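Local coordinates for lectin (Colocasia esculenta, PDB 5T1X), which binds mannose as a GNA-related plant lectin and agglutinates rabbit erythrocytes, at residues F23-V26 with N32-L35; K52-L55 with L61-K64. All coordinates share one frame; numbering follows the deposited sequence.

Both contacts are antiparallel beta hairpins of the bulb-type lectin domain, and they follow one another along the chain: contact 1 closes the loop between 23-26 and 32-35 before contact 2 opens and closes the loop between 52-55 and 61-64. Neither encloses the other. Each pair supplies the two inner strands of a different four-stranded antiparallel sheet, and the centres of the contacts lie about 13 Å apart. The sheets meet through leucine and isoleucine side chains in the interior: Leu33 CB packs on Ile63 CD1 at 3.7 Å, and Leu33 CD2 on Leu53 CD2 at 4.0 Å. The Cys31–Cys51 disulfide also ties the loop of contact 1 to the start of contact 2.

Contact 1: F23-V26 with N32-L35; sequences FDLV and NLVL
Val34 O takes the N-H of Val26 at 2.9 Å, with the hydrogen nearly in line (168°), and also meets Leu25 CA in a CA-H...O contact of 3.4 Å. The return bond, from Val34 N to Val26 O at 3.0 Å, completes the hydrogen-bonded pair of this antiparallel beta hairpin, part of a bulb-type lectin sheet. Val26 O is gripped in the same double way, since Leu33 CA approaches it as well. Next along the ladder, Leu25 and Leu35 form a non-hydrogen-bonded pair, their CA atoms 4.3 Å apart. Segment 32-35, strand from Leu33 on, probably belongs to the first carbohydrate-binding motif, and its Asn32 is a mannose-binding residue; ND2 of that amide bonds Gln41 OE1 and OD1 accepts from Thr44 N, which holds the amide group in place. Val26 and Val34 lie on one face of the sheet, where Val34 also touches Gln41. The other, interior face carries three leucines, each with CG swung away from its own backbone N (Leu25 chi1 -178°). This extends the branches across the strand gap: Leu25 and its diagonal neighbour Leu33 meet at an oblique angle, Leu33 CD1 lying 3.9 Å from Leu25 CG. Directly across from Leu25, Leu35 brings CD1 to Leu25 CB at 3.8 Å.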
loop_
_atom_site.group_PDB
_atom_site.type_symbol
_atom_site.label_atom_id
_atom_site.label_comp_id
_atom_site.label_asym_id
_atom_site.label_seq_id
_atom_site.Cartn_x
_atom_site.Cartn_y
_atom_site.Cartn_z
ATOM N N PHE A 23 10.329 8.359 9.661
ATOM C CA PHE A 23 8.970 8.293 10.194
ATOM C C PHE A 23 8.709 6.924 10.780
ATOM O O PHE A 23 8.866 5.907 10.098
ATOM C CB PHE A 23 7.967 8.682 9.106
ATOM C CG PHE A 23 8.307 10.046 8.548
ATOM C CD1 PHE A 23 8.083 11.201 9.296
ATOM C CD2 PHE A 23 8.908 10.175 7.300
ATOM C CE1 PHE A 23 8.425 12.460 8.790
ATOM C CE2 PHE A 23 9.246 11.436 6.795
ATOM C CZ PHE A 23 8.993 12.569 7.538
ATOM N N ASP A 24 8.372 6.909 12.083
ATOM C CA ASP A 24 8.211 5.694 12.872
ATOM C C ASP A 24 6.879 5.671 13.628
ATOM O O ASP A 24 6.703 6.406 14.607
ATOM C CB ASP A 24 9.397 5.595 13.856
ATOM C CG ASP A 24 9.552 4.284 14.592
ATOM O OD1 ASP A 24 8.767 3.351 14.317
ATOM O OD2 ASP A 24 10.479 4.183 15.436
ATOM N N LEU A 25 5.959 4.801 13.184
ATOM C CA LEU A 25 4.654 4.621 13.816
ATOM C C LEU A 25 4.781 3.532 14.858
ATOM O O LEU A 25 5.128 2.400 14.519
ATOM C CB LEU A 25 3.573 4.264 12.773
ATOM C CG LEU A 25 2.155 4.093 13.322
ATOM C CD1 LEU A 25 1.465 5.452 13.560
ATOM C CD2 LEU A 25 1.324 3.229 12.402
ATOM N N VAL A 26 4.519 3.873 16.131
ATOM C CA VAL A 26 4.659 2.913 17.218
ATOM C C VAL A 26 3.327 2.728 17.976
ATOM O O VAL A 26 2.733 3.706 18.446
ATOM C CB VAL A 26 5.806 3.306 18.196
ATOM C CG1 VAL A 26 6.101 2.178 19.183
ATOM C CG2 VAL A 26 7.081 3.700 17.448
ATOM N N ASN A 32 -0.760 4.399 23.572
ATOM C CA ASN A 32 -0.716 5.560 22.679
ATOM C C ASN A 32 -0.115 5.160 21.328
ATOM O O ASN A 32 0.913 4.489 21.292
ATOM C CB ASN A 32 0.077 6.728 23.287
ATOM C CG ASN A 32 -0.211 8.086 22.672
ATOM O OD1 ASN A 32 -1.157 8.277 21.910
ATOM N ND2 ASN A 32 0.571 9.088 23.040
ATOM N N LEU A 33 -0.774 5.534 20.220
ATOM C CA LEU A 33 -0.263 5.263 18.877
ATOM C C LEU A 33 0.379 6.553 18.406
ATOM O O LEU A 33 -0.314 7.560 18.258
ATOM C CB LEU A 33 -1.390 4.784 17.939
ATOM C CG LEU A 33 -0.982 4.514 16.487
ATOM C CD1 LEU A 33 -0.126 3.263 16.368
ATOM C CD2 LEU A 33 -2.204 4.412 15.596
ATOM N N VAL A 34 1.712 6.561 18.262
ATOM C CA VAL A 34 2.422 7.794 17.934
ATOM C C VAL A 34 3.193 7.664 16.625
ATOM O O VAL A 34 3.879 6.664 16.394
ATOM C CB VAL A 34 3.367 8.235 19.087
ATOM C CG1 VAL A 34 4.035 9.577 18.787
ATOM C CG2 VAL A 34 2.633 8.302 20.426
ATOM N N LEU A 35 3.101 8.705 15.791
ATOM C CA LEU A 35 3.842 8.758 14.542
ATOM C C LEU A 35 5.026 9.691 14.756
ATOM O O LEU A 35 4.897 10.910 14.611
ATOM C CB LEU A 35 2.941 9.198 13.370
ATOM C CG LEU A 35 3.574 9.157 11.968
ATOM C CD1 LEU A 35 4.178 7.799 11.664
ATOM C CD2 LEU A 35 2.548 9.497 10.904
#

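Contact 2: K52-L55 with L61-K64; sequences KLTL and LVIK
Four backbone hydrogen bonds join 52-55 to 61-64, the shortest running from Val62 N to Thr54 O at 2.8 Å. Its donor stands 30° out of the carbonyl plane, whereas Thr54 N donates to Val62 O in the plane of the Val62 carbonyl. Lys52 and Lys64 form the second hydrogen-bonded pair of this antiparallel beta hairpin, with Lys52 N donating to Lys64 O at 2.9 Å and Lys64 N to Lys52 O at 3.0 Å. The hairpin forms the inner strands of a four-stranded sheet of the bulb-type lectin domain, between strands 11-12 and 70-73. Leu53 with Ile63 and Leu55 with Leu61 are the non-hydrogen-bonded pairs. Three of the four acceptor carbonyls also take a CA-H...O contact, Thr54 O from Leu61 CA at 3.4 Å. On the face that carries the lysines, chi1 of 55° turns Thr54 OG1 toward strand 61-64, where it rests 3.8 Å from Val62 CB. Lys52 NZ hydrogen-bonds Asp50 O, just before the strand. On the opposite face, Leu53 leans across with CD1, 3.9 Å from Ile63 CG1, and the same methyl also comes near Leu61 CD2. Leu61 CD2 in turn meets Leu55 CD1 at 4.0 Å. Around these side chains pack Leu12, Trp72 and Val95, and Trp106 of the other chain reaches Leu61. The hairpin is thus two-sided: the leucines and isoleucine build the hydrophobic interior, with Ile63 close to Cys31 of the mannose site, while the lysines and Thr54, with Val62 among them, make the more polar side.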
loop_
_atom_site.group_PDB
_atom_site.type_symbol
_atom_site.label_atom_id
_atom_site.label_comp_id
_atom_site.label_asym_id
_atom_site.label_seq_id
_atom_site.Cartn_x
_atom_site.Cartn_y
_atom_site.Cartn_z
ATOM N N LYS A 52 -3.292 -3.150 20.856
ATOM C CA LYS A 52 -3.000 -3.555 19.478
ATOM C C LYS A 52 -3.753 -2.690 18.477
ATOM O O LYS A 52 -4.859 -2.229 18.768
ATOM C CB LYS A 52 -3.410 -5.029 19.283
ATOM C CG LYS A 52 -2.624 -6.040 20.123
ATOM C CD LYS A 52 -3.385 -7.354 20.285
ATOM C CE LYS A 52 -2.630 -8.379 21.102
ATOM N NZ LYS A 52 -2.522 -7.993 22.536
ATOM N N LEU A 53 -3.173 -2.513 17.281
ATOM C CA LEU A 53 -3.779 -1.756 16.190
ATOM C C LEU A 53 -4.274 -2.722 15.134
ATOM O O LEU A 53 -3.541 -3.628 14.735
ATOM C CB LEU A 53 -2.767 -0.756 15.580
ATOM C CG LEU A 53 -3.264 0.140 14.437
ATOM C CD1 LEU A 53 -4.325 1.136 14.907
ATOM C CD2 LEU A 53 -2.110 0.889 13.802
ATOM N N THR A 54 -5.529 -2.548 14.705
ATOM C CA THR A 54 -6.136 -3.366 13.658
ATOM C C THR A 54 -6.806 -2.448 12.632
ATOM O O THR A 54 -6.983 -1.246 12.868
ATOM C CB THR A 54 -7.130 -4.405 14.222
ATOM O OG1 THR A 54 -8.119 -3.754 15.015
ATOM C CG2 THR A 54 -6.441 -5.540 14.992
ATOM N N LEU A 55 -7.160 -3.019 11.488
ATOM C CA LEU A 55 -7.826 -2.297 10.412
ATOM C C LEU A 55 -9.033 -3.119 10.003
ATOM O O LEU A 55 -8.878 -4.281 9.636
ATOM C CB LEU A 55 -6.838 -2.066 9.253
ATOM C CG LEU A 55 -7.332 -1.326 7.998
ATOM C CD1 LEU A 55 -7.695 0.117 8.306
ATOM C CD2 LEU A 55 -6.260 -1.347 6.925
ATOM N N LEU A 61 -9.228 2.269 11.242
ATOM C CA LEU A 61 -8.143 1.902 12.163
ATOM C C LEU A 61 -8.727 1.798 13.570
ATOM O O LEU A 61 -9.522 2.660 13.953
ATOM C CB LEU A 61 -7.007 2.932 12.133
ATOM C CG LEU A 61 -6.103 2.915 10.901
ATOM C CD1 LEU A 61 -5.318 4.196 10.821
ATOM C CD2 LEU A 61 -5.134 1.727 10.925
ATOM N N VAL A 62 -8.377 0.738 14.330
ATOM C CA VAL A 62 -8.933 0.526 15.677
ATOM C C VAL A 62 -7.823 0.126 16.653
ATOM O O VAL A 62 -7.042 -0.784 16.362
ATOM C CB VAL A 62 -10.073 -0.546 15.674
ATOM C CG1 VAL A 62 -10.618 -0.803 17.082
ATOM C CG2 VAL A 62 -11.213 -0.165 14.734
ATOM N N ILE A 63 -7.782 0.790 17.815
ATOM C CA ILE A 63 -6.895 0.446 18.926
ATOM C C ILE A 63 -7.761 -0.275 19.954
ATOM O O ILE A 63 -8.806 0.252 20.347
ATOM C CB ILE A 63 -6.148 1.667 19.549
ATOM C CG1 ILE A 63 -5.323 2.434 18.495
ATOM C CG2 ILE A 63 -5.263 1.237 20.753
ATOM C CD1 ILE A 63 -4.802 3.797 18.984
ATOM N N LYS A 64 -7.346 -1.481 20.361
ATOM C CA LYS A 64 -8.029 -2.291 21.375
ATOM C C LYS A 64 -7.038 -2.729 22.445
ATOM O O LYS A 64 -5.890 -3.014 22.114
ATOM C CB LYS A 64 -8.684 -3.528 20.746
ATOM C CG LYS A 64 -9.918 -3.237 19.904
ATOM C CD LYS A 64 -10.399 -4.499 19.216
ATOM C CE LYS A 64 -11.656 -4.270 18.418
ATOM N NZ LYS A 64 -11.967 -5.439 17.558
#